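Local coordinates for protein proline dehydrogenase (Bradyrhizobium japonicum USDA 110, PDB 3HAZ) that probably oxidises proline to glutamate in two steps, through an FAD-dependent proline dehydrogenase and an NAD-dependent aldehyde dehydrogenase joined in one chain, at residues F875-A880 and H893-R898; N643-R648 and E980-I985; T190-D195 and Y440-P445. All coordinates share one frame; numbering follows the deposited sequence.

Contact 1 of 3, residues F875-A880 and H893-R898; sequences FELTEA and HVVRYR
Glu876 reaches across to Arg896 on the neighbouring strand, its CB passing beside the carbonyl oxygen of Val894 and its CG nearer still, Glu876 CG lying 3.3 Å from Val894 O. Because CG is anti to the backbone N (chi1 171°) and the chain runs on extended, the carboxylate is delivered to the guanidinium of Arg896, which takes it side-on. Arg896 NE lies 2.7 Å from Glu876 OE2, and Arg896 NH1 lies 2.9 Å from Glu876 OE1, this second bond almost straight at 174°. With the two planes only 14° apart, each group restrains the other's rotation. His859 also bonds to OE1, and Asp808 takes the remaining NH2 of the arginine. A water donates to Glu876 OE2 and Leu877 O and accepts from Arg896 N. Beneath this bridge the backbones pair as parallel strands of the seven-stranded sheet in the aldehyde dehydrogenase part: Val894 N bonds to Phe875 O (2.7 Å) and Leu877 N to Val894 O (2.8 Å), so that Val894 uses both its peptide groups on the residues flanking Glu876. Past the paired residues, Leu877 CB packs 3.8 Å from Val895 CG2, while Leu877 CD2 comes within 3.9 Å of His893 CB. The imidazole of His893 is fixed from elsewhere, by His848 and the carbonyl of Arg798.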
loop_
_atom_site.group_PDB
_atom_site.type_symbol
_atom_site.label_atom_id
_atom_site.label_comp_id
_atom_site.label_asym_id
_atom_site.label_seq_id
_atom_site.Cartn_x
_atom_site.Cartn_y
_atom_site.Cartn_z
ATOM N N PHE A 875 17.085 52.736 26.496
ATOM C CA PHE A 875 16.665 54.091 26.174
ATOM C C PHE A 875 15.281 54.037 25.563
ATOM O O PHE A 875 14.939 53.086 24.852
ATOM C CB PHE A 875 17.627 54.750 25.180
ATOM C CG PHE A 875 19.000 54.974 25.724
ATOM C CD1 PHE A 875 20.031 54.100 25.416
ATOM C CD2 PHE A 875 19.266 56.058 26.545
ATOM C CE1 PHE A 875 21.297 54.303 25.925
ATOM C CE2 PHE A 875 20.529 56.266 27.051
ATOM C CZ PHE A 875 21.547 55.390 26.739
ATOM N N GLU A 876 14.483 55.058 25.843
ATOM C CA GLU A 876 13.202 55.210 25.170
ATOM C C GLU A 876 13.293 56.368 24.190
ATOM O O GLU A 876 13.708 57.472 24.546
ATOM C CB GLU A 876 12.058 55.432 26.171
ATOM C CG GLU A 876 10.734 55.800 25.504
ATOM C CD GLU A 876 9.549 55.764 26.459
ATOM O OE1 GLU A 876 9.734 55.419 27.644
ATOM O OE2 GLU A 876 8.425 56.071 26.016
ATOM N N LEU A 877 12.919 56.093 22.951
ATOM C CA LEU A 877 12.926 57.076 21.885
ATOM C C LEU A 877 11.545 57.694 21.774
ATOM O O LEU A 877 10.542 57.043 22.068
ATOM C CB LEU A 877 13.240 56.378 20.558
ATOM C CG LEU A 877 14.676 56.118 20.096
ATOM C CD1 LEU A 877 15.661 56.060 21.262
ATOM C CD2 LEU A 877 14.727 54.841 19.220
ATOM N N THR A 878 11.496 58.942 21.321
ATOM C CA THR A 878 10.238 59.581 20.968
ATOM C C THR A 878 9.679 58.918 19.721
ATOM O O THR A 878 8.487 58.630 19.636
ATOM C CB THR A 878 10.432 61.082 20.682
ATOM O OG1 THR A 878 10.805 61.757 21.889
ATOM C CG2 THR A 878 9.151 61.691 20.142
ATOM N N GLU A 879 10.552 58.676 18.747
ATOM C CA GLU A 879 10.160 57.964 17.535
ATOM C C GLU A 879 11.282 57.049 17.035
ATOM O O GLU A 879 12.460 57.286 17.312
ATOM C CB GLU A 879 9.732 58.947 16.444
ATOM C CG GLU A 879 10.782 59.979 16.098
ATOM C CD GLU A 879 10.247 61.059 15.179
ATOM O OE1 GLU A 879 9.077 60.953 14.751
ATOM O OE2 GLU A 879 10.999 62.012 14.883
ATOM N N ALA A 880 10.902 56.006 16.300
ATOM C CA ALA A 880 11.845 54.985 15.857
ATOM C C ALA A 880 12.923 55.584 14.964
ATOM O O ALA A 880 14.053 55.103 14.937
ATOM C CB ALA A 880 11.115 53.869 15.125
ATOM N N HIS A 893 16.497 49.880 22.683
ATOM C CA HIS A 893 15.756 51.109 22.447
ATOM C C HIS A 893 14.269 50.775 22.472
ATOM O O HIS A 893 13.859 49.738 21.951
ATOM C CB HIS A 893 16.148 51.732 21.105
ATOM C CG HIS A 893 17.623 51.896 20.926
ATOM N ND1 HIS A 893 18.443 50.862 20.527
ATOM C CD2 HIS A 893 18.432 52.969 21.105
ATOM C CE1 HIS A 893 19.690 51.293 20.458
ATOM N NE2 HIS A 893 19.711 52.566 20.805
ATOM N N VAL A 894 13.470 51.646 23.092
ATOM C CA VAL A 894 12.034 51.409 23.226
ATOM C C VAL A 894 11.190 52.573 22.715
ATOM O O VAL A 894 11.483 53.737 22.980
ATOM C CB VAL A 894 11.641 51.133 24.693
ATOM C CG1 VAL A 894 10.146 50.840 24.795
ATOM C CG2 VAL A 894 12.463 49.984 25.262
ATOM N N VAL A 895 10.136 52.244 21.983
ATOM C CA VAL A 895 9.154 53.228 21.551
ATOM C C VAL A 895 7.762 52.750 21.989
ATOM O O VAL A 895 7.384 51.609 21.725
ATOM C CB VAL A 895 9.172 53.390 20.017
ATOM C CG1 VAL A 895 8.005 54.253 19.554
ATOM C CG2 VAL A 895 10.498 53.969 19.555
ATOM N N ARG A 896 6.999 53.601 22.667
ATOM C CA ARG A 896 5.625 53.230 23.002
ATOM C C ARG A 896 4.682 53.762 21.925
ATOM O O ARG A 896 4.974 54.768 21.288
ATOM C CB ARG A 896 5.231 53.698 24.415
ATOM C CG ARG A 896 5.137 55.206 24.616
ATOM C CD ARG A 896 4.822 55.533 26.069
ATOM N NE ARG A 896 6.007 55.430 26.915
ATOM C CZ ARG A 896 5.985 55.135 28.209
ATOM N NH1 ARG A 896 7.121 55.074 28.891
ATOM N NH2 ARG A 896 4.830 54.897 28.824
ATOM N N TYR A 897 3.568 53.074 21.695
ATOM C CA TYR A 897 2.667 53.466 20.613
ATOM C C TYR A 897 1.192 53.258 20.967
ATOM O O TYR A 897 0.850 52.438 21.825
ATOM C CB TYR A 897 3.013 52.714 19.310
ATOM C CG TYR A 897 2.637 51.244 19.324
ATOM C CD1 TYR A 897 1.477 50.795 18.692
ATOM C CD2 TYR A 897 3.431 50.311 19.980
ATOM C CE1 TYR A 897 1.122 49.454 18.711
ATOM C CE2 TYR A 897 3.086 48.969 20.005
ATOM C CZ TYR A 897 1.931 48.545 19.369
ATOM O OH TYR A 897 1.582 47.213 19.395
ATOM N N ARG A 898 0.329 54.010 20.289
ATOM C CA ARG A 898 -1.115 53.860 20.414
ATOM C C ARG A 898 -1.592 52.753 19.479
ATOM O O ARG A 898 -1.133 52.662 18.341
ATOM C CB ARG A 898 -1.816 55.179 20.080
HETATM O O HOH W 1 8.176 56.255 23.414
#

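Contact 2 of 3, residues N643-R648 and E980-I985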
loop_
_atom_site.group_PDB
_atom_site.type_symbol
_atom_site.label_atom_id
_atom_site.label_comp_id
_atom_site.label_asym_id
_atom_site.label_seq_id
_atom_site.Cartn_x
_atom_site.Cartn_y
_atom_site.Cartn_z
ATOM N N ASN A 643 17.795 12.653 -20.507
ATOM C CA ASN A 643 18.096 13.998 -20.039
ATOM C C ASN A 643 18.312 13.979 -18.539
ATOM O O ASN A 643 17.413 13.623 -17.784
ATOM C CB ASN A 643 16.964 14.961 -20.392
ATOM C CG ASN A 643 16.831 15.178 -21.882
ATOM O OD1 ASN A 643 17.528 16.011 -22.464
ATOM N ND2 ASN A 643 15.933 14.427 -22.511
ATOM N N ALA A 644 19.510 14.356 -18.109
ATOM C CA ALA A 644 19.862 14.278 -16.702
ATOM C C ALA A 644 20.441 15.593 -16.194
ATOM O O ALA A 644 21.350 16.163 -16.806
ATOM C CB ALA A 644 20.837 13.131 -16.470
ATOM N N LEU A 645 19.912 16.065 -15.066
ATOM C CA LEU A 645 20.379 17.296 -14.432
ATOM C C LEU A 645 21.286 16.976 -13.242
ATOM O O LEU A 645 20.931 16.176 -12.366
ATOM C CB LEU A 645 19.183 18.139 -13.967
ATOM C CG LEU A 645 19.443 19.518 -13.348
ATOM C CD1 LEU A 645 20.117 20.466 -14.342
ATOM C CD2 LEU A 645 18.139 20.128 -12.844
ATOM N N THR A 646 22.465 17.589 -13.220
ATOM C CA THR A 646 23.397 17.387 -12.117
ATOM C C THR A 646 23.824 18.731 -11.538
ATOM O O THR A 646 23.587 19.777 -12.141
ATOM C CB THR A 646 24.648 16.588 -12.558
ATOM O OG1 THR A 646 25.230 17.206 -13.706
ATOM C CG2 THR A 646 24.281 15.155 -12.919
ATOM N N MET A 647 24.446 18.689 -10.365
ATOM C CA MET A 647 24.952 19.882 -9.697
ATOM C C MET A 647 26.413 19.670 -9.356
ATOM O O MET A 647 26.763 18.737 -8.636
ATOM C CB MET A 647 24.189 20.127 -8.403
ATOM C CG MET A 647 22.697 20.019 -8.551
ATOM S SD MET A 647 22.001 21.614 -8.948
ATOM C CE MET A 647 22.071 22.353 -7.324
ATOM N N ARG A 648 27.266 20.546 -9.855
ATOM C CA ARG A 648 28.692 20.371 -9.672
ATOM C C ARG A 648 29.251 21.534 -8.870
ATOM O O ARG A 648 28.668 22.617 -8.854
ATOM C CB ARG A 648 29.377 20.270 -11.038
ATOM C CG ARG A 648 28.702 19.279 -11.979
ATOM C CD ARG A 648 29.377 19.217 -13.350
ATOM N NE ARG A 648 30.826 19.084 -13.245
ATOM C CZ ARG A 648 31.592 18.442 -14.124
ATOM N NH1 ARG A 648 32.904 18.385 -13.931
ATOM N NH2 ARG A 648 31.053 17.850 -15.188
ATOM N N GLU A 980 24.606 24.113 -12.165
ATOM C CA GLU A 980 23.846 23.063 -12.844
ATOM C C GLU A 980 24.502 22.597 -14.143
ATOM O O GLU A 980 25.143 23.377 -14.844
ATOM C CB GLU A 980 22.446 23.556 -13.188
ATOM C CG GLU A 980 21.474 23.677 -12.020
ATOM C CD GLU A 980 20.343 24.621 -12.351
ATOM O OE1 GLU A 980 19.244 24.144 -12.711
ATOM O OE2 GLU A 980 20.569 25.848 -12.294
ATOM N N GLN A 981 24.293 21.330 -14.480
ATOM C CA GLN A 981 24.719 20.795 -15.768
ATOM C C GLN A 981 23.694 19.800 -16.289
ATOM O O GLN A 981 23.347 18.836 -15.606
ATOM C CB GLN A 981 26.089 20.125 -15.667
ATOM C CG GLN A 981 26.611 19.600 -17.001
ATOM C CD GLN A 981 28.068 19.199 -16.933
ATOM O OE1 GLN A 981 28.409 18.159 -16.371
ATOM N NE2 GLN A 981 28.941 20.025 -17.512
ATOM N N THR A 982 23.209 20.046 -17.499
ATOM C CA THR A 982 22.286 19.135 -18.159
ATOM C C THR A 982 23.031 18.307 -19.199
ATOM O O THR A 982 23.735 18.853 -20.051
ATOM C CB THR A 982 21.163 19.910 -18.862
ATOM O OG1 THR A 982 20.495 20.748 -17.911
ATOM C CG2 THR A 982 20.166 18.953 -19.520
ATOM N N VAL A 983 22.886 16.989 -19.117
ATOM C CA VAL A 983 23.435 16.092 -20.126
ATOM C C VAL A 983 22.297 15.430 -20.893
ATOM O O VAL A 983 21.428 14.771 -20.311
ATOM C CB VAL A 983 24.328 15.010 -19.507
ATOM C CG1 VAL A 983 24.711 13.976 -20.561
ATOM C CG2 VAL A 983 25.570 15.639 -18.879
ATOM N N THR A 984 22.303 15.628 -22.201
ATOM C CA THR A 984 21.276 15.088 -23.075
ATOM C C THR A 984 21.891 14.127 -24.084
ATOM O O THR A 984 22.705 14.527 -24.911
ATOM C CB THR A 984 20.577 16.221 -23.842
ATOM O OG1 THR A 984 19.925 17.087 -22.912
ATOM C CG2 THR A 984 19.559 15.665 -24.831
ATOM N N ILE A 985 21.497 12.860 -24.015
ATOM C CA ILE A 985 22.051 11.842 -24.896
ATOM C C ILE A 985 20.982 11.272 -25.827
ATOM O O ILE A 985 19.960 10.769 -25.370
ATOM C CB ILE A 985 22.653 10.685 -24.081
ATOM C CG1 ILE A 985 23.694 11.217 -23.100
ATOM C CG2 ILE A 985 23.258 9.615 -25.010
ATOM C CD1 ILE A 985 24.075 10.225 -22.023
#
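The amide oxygen of Asn643 is gripped twice, by the hydroxyl of Thr984 on the paired strand and by Gln954 of the second subunit. Thr984 OG1 donates to Asn643 OD1 over 2.7 Å, from a position tilted 22° out of the carbonyl plane, and the two side chains lie alongside each other, pointing the same way. Between the strands, which run antiparallel, Ala644 pairs with Val983 and Thr646 with Gln981 through two backbone bonds each; Ala644 N to Val983 O, at 2.9 Å, is one of the four. On the face shared by Leu645, Met647 and Glu980, the leucine puts CD1 4.0 Å from Glu980 CB, and Met647 SD lies 3.7 Å from Glu980 CG. On the other face Gln981 and Arg648 cross obliquely, their amide and guanidinium planes almost perpendicular. Extended, with CG anti to the backbone N (chi1 -178°), Gln981 brings its amide out to the arginine, whose NH2 points in its own plane at Gln981 OE1, 2.9 Å away. The second subunit supplies further partners: Ile932 O for Arg648 NH2, Val937 O for Gln981 NE2 and the backbone N of Lys967 for the Glu980 carboxylate. Residues Thr982 to Ile985 also pair in parallel with a strand of that subunit, which continues the sheet across the interface, as in the oligomerisation sheets of aldehyde dehydrogenases. The Asn643 amide and the Arg648 guanidinium thus divide their bonding between the two chains, while the Glu980 carboxylate bonds to the second subunit, so assembly probably satisfies polar groups that the strand pair alone would leave with fewer partners.

Contact 3 of 3, residues T190-D195 and Y440-P445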
loop_
_atom_site.group_PDB
_atom_site.type_symbol
_atom_site.label_atom_id
_atom_site.label_comp_id
_atom_site.label_asym_id
_atom_site.label_seq_id
_atom_site.Cartn_x
_atom_site.Cartn_y
_atom_site.Cartn_z
ATOM N N THR A 190 -11.276 30.717 58.146
ATOM C CA THR A 190 -11.370 30.547 56.697
ATOM C C THR A 190 -11.514 29.063 56.382
ATOM O O THR A 190 -10.792 28.234 56.938
ATOM C CB THR A 190 -10.125 31.108 55.965
ATOM O OG1 THR A 190 -10.032 32.522 56.183
ATOM C CG2 THR A 190 -10.220 30.850 54.471
ATOM N N ARG A 191 -12.457 28.729 55.508
ATOM C CA ARG A 191 -12.676 27.337 55.123
ATOM C C ARG A 191 -11.700 26.901 54.037
ATOM O O ARG A 191 -11.825 25.804 53.489
ATOM C CB ARG A 191 -14.113 27.116 54.636
ATOM C CG ARG A 191 -15.162 27.140 55.729
ATOM C CD ARG A 191 -16.398 26.347 55.320
ATOM N NE ARG A 191 -16.267 24.925 55.628
ATOM C CZ ARG A 191 -16.712 24.362 56.749
ATOM N NH1 ARG A 191 -17.319 25.103 57.668
ATOM N NH2 ARG A 191 -16.554 23.060 56.955
ATOM N N TYR A 192 -10.732 27.758 53.724
ATOM C CA TYR A 192 -9.805 27.485 52.628
ATOM C C TYR A 192 -8.366 27.832 52.968
ATOM O O TYR A 192 -8.098 28.789 53.693
ATOM C CB TYR A 192 -10.230 28.254 51.377
ATOM C CG TYR A 192 -11.688 28.077 51.043
ATOM C CD1 TYR A 192 -12.166 26.868 50.562
ATOM C CD2 TYR A 192 -12.592 29.114 51.225
ATOM C CE1 TYR A 192 -13.508 26.693 50.264
ATOM C CE2 TYR A 192 -13.936 28.951 50.930
ATOM C CZ TYR A 192 -14.387 27.738 50.448
ATOM O OH TYR A 192 -15.720 27.570 50.153
ATOM N N SER A 193 -7.439 27.050 52.429
ATOM C CA SER A 193 -6.036 27.413 52.465
ATOM C C SER A 193 -5.726 28.220 51.202
ATOM O O SER A 193 -6.506 28.214 50.245
ATOM C CB SER A 193 -5.164 26.165 52.566
ATOM O OG SER A 193 -5.471 25.442 53.749
ATOM N N PHE A 194 -4.594 28.914 51.202
ATOM C CA PHE A 194 -4.297 29.889 50.160
ATOM C C PHE A 194 -3.252 29.359 49.196
ATOM O O PHE A 194 -2.115 29.084 49.584
ATOM C CB PHE A 194 -3.776 31.200 50.771
ATOM C CG PHE A 194 -4.820 32.009 51.512
ATOM C CD1 PHE A 194 -6.084 31.493 51.774
ATOM C CD2 PHE A 194 -4.512 33.283 51.981
ATOM C CE1 PHE A 194 -7.037 32.244 52.474
ATOM C CE2 PHE A 194 -5.451 34.034 52.690
ATOM C CZ PHE A 194 -6.718 33.510 52.931
ATOM N N ASP A 195 -3.648 29.222 47.940
ATOM C CA ASP A 195 -2.713 28.980 46.854
ATOM C C ASP A 195 -2.393 30.348 46.258
ATOM O O ASP A 195 -3.147 30.879 45.442
ATOM C CB ASP A 195 -3.343 28.056 45.812
ATOM C CG ASP A 195 -2.405 27.731 44.661
ATOM O OD1 ASP A 195 -1.174 27.885 44.820
ATOM O OD2 ASP A 195 -2.905 27.311 43.596
ATOM N N TYR A 440 -9.959 16.469 53.951
ATOM C CA TYR A 440 -9.418 17.088 52.750
ATOM C C TYR A 440 -9.325 18.605 52.884
ATOM O O TYR A 440 -10.206 19.257 53.446
ATOM C CB TYR A 440 -10.195 16.685 51.497
ATOM C CG TYR A 440 -11.636 17.135 51.426
ATOM C CD1 TYR A 440 -12.661 16.345 51.942
ATOM C CD2 TYR A 440 -11.976 18.332 50.803
ATOM C CE1 TYR A 440 -13.987 16.747 51.861
ATOM C CE2 TYR A 440 -13.291 18.740 50.711
ATOM C CZ TYR A 440 -14.294 17.945 51.241
ATOM O OH TYR A 440 -15.601 18.364 51.144
ATOM N N ARG A 441 -8.225 19.145 52.376
ATOM C CA ARG A 441 -7.946 20.566 52.414
ATOM C C ARG A 441 -8.331 21.185 51.076
ATOM O O ARG A 441 -8.021 20.639 50.017
ATOM C CB ARG A 441 -6.450 20.781 52.669
ATOM C CG ARG A 441 -6.021 22.241 52.776
ATOM C CD ARG A 441 -4.544 22.329 53.135
ATOM N NE ARG A 441 -4.232 21.480 54.278
ATOM C CZ ARG A 441 -4.163 21.917 55.532
ATOM N NH1 ARG A 441 -4.374 23.200 55.802
ATOM N NH2 ARG A 441 -3.887 21.071 56.517
ATOM N N THR A 442 -9.016 22.321 51.125
ATOM C CA THR A 442 -9.390 23.030 49.909
ATOM C C THR A 442 -8.591 24.324 49.813
ATOM O O THR A 442 -8.588 25.136 50.742
ATOM C CB THR A 442 -10.910 23.308 49.871
ATOM O OG1 THR A 442 -11.613 22.062 49.933
ATOM C CG2 THR A 442 -11.309 24.029 48.595
ATOM N N TYR A 443 -7.879 24.494 48.703
ATOM C CA TYR A 443 -7.106 25.708 48.486
ATOM C C TYR A 443 -7.849 26.642 47.553
ATOM O O TYR A 443 -8.465 26.205 46.572
ATOM C CB TYR A 443 -5.750 25.406 47.847
ATOM C CG TYR A 443 -4.699 24.793 48.741
ATOM C CD1 TYR A 443 -3.712 25.577 49.325
ATOM C CD2 TYR A 443 -4.653 23.417 48.946
ATOM C CE1 TYR A 443 -2.721 25.010 50.118
ATOM C CE2 TYR A 443 -3.663 22.839 49.729
ATOM C CZ TYR A 443 -2.705 23.638 50.315
ATOM O OH TYR A 443 -1.730 23.062 51.098
ATOM N N ALA A 444 -7.759 27.932 47.850
ATOM C CA ALA A 444 -8.288 28.966 46.973
ATOM C C ALA A 444 -7.136 29.748 46.355
ATOM O O ALA A 444 -6.171 30.099 47.044
ATOM C CB ALA A 444 -9.220 29.906 47.759
ATOM N N PRO A 445 -7.214 30.014 45.045
ATOM C CA PRO A 445 -6.199 30.875 44.436
ATOM C C PRO A 445 -6.392 32.287 44.965
ATOM O O PRO A 445 -7.516 32.798 44.927
ATOM C CB PRO A 445 -6.536 30.816 42.941
ATOM C CG PRO A 445 -7.391 29.577 42.784
ATOM C CD PRO A 445 -8.168 29.495 44.055
HETATM O O HOH W 2 -9.927 23.373 53.584
#
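Ser193 CB lies over one face of the Tyr443 ring, 3.9 Å from its centroid, 26° off the normal and shifted toward the rim, in a CH-pi contact. At the ring's edge Tyr443 CD1 lies 3.8 Å from Phe194 C, so the following peptide borders the ring as well. With CG opposite the backbone N (chi1 -178°) and a bend at chi3, Arg441 swings its guanidinium edge to the serine hydroxyl, Arg441 NH1 lying 3.2 Å from Ser193 OG in an almost straight bond (165°); the backbone N of Gly235 holds that hydroxyl more firmly. Thr442 CG2 touches the edge of Tyr192, 3.6 Å from CD1 of that ring. Three backbone bonds fix the parallel register: Ser193 N to Thr442 O, Ala444 N to Ser193 O at 2.7 Å, and Asp195 N to Ala444 O at 2.8 Å. A water bridges Arg191 O and Thr442 N. In the second shell, Arg441 is positioned by a salt bridge to Glu416 and by the carbonyl of Arg233; a leucine in its place would probably leave the Glu416 carboxylate without this charged mate and Ser193 OG with one N-H fewer. The hydroxyl of Tyr443 bonds to the FAD-binding Arg341, and its side chain borders the flavin cofactor. Strands 193-196 and 440-448 are the first and last of the eight-stranded proline dehydrogenase barrel, and their pairing closes it, as in TIM-barrel folds, beside the FAD pocket.

Overall arrangement
Read from the N terminus, the chain closes contact 3 first: strand 193-196 meets strand 440-448 after nearly 250 residues, ending a loop that holds the rest of the proline dehydrogenase barrel. In the aldehyde dehydrogenase part, residues 643-648 then open a far longer loop, closed only at 980-985 close to the C terminus. Contact 1 is nested inside it, a short local loop. Contact 3 lies in series with both, so none of the three cross. Contact 3 closes the barrel, contact 1 joins two strands of the seven-stranded aldehyde dehydrogenase sheet, and contact 2, its centre about 74 Å from that of contact 3, joins two strands of the sheet that runs on into the second subunit.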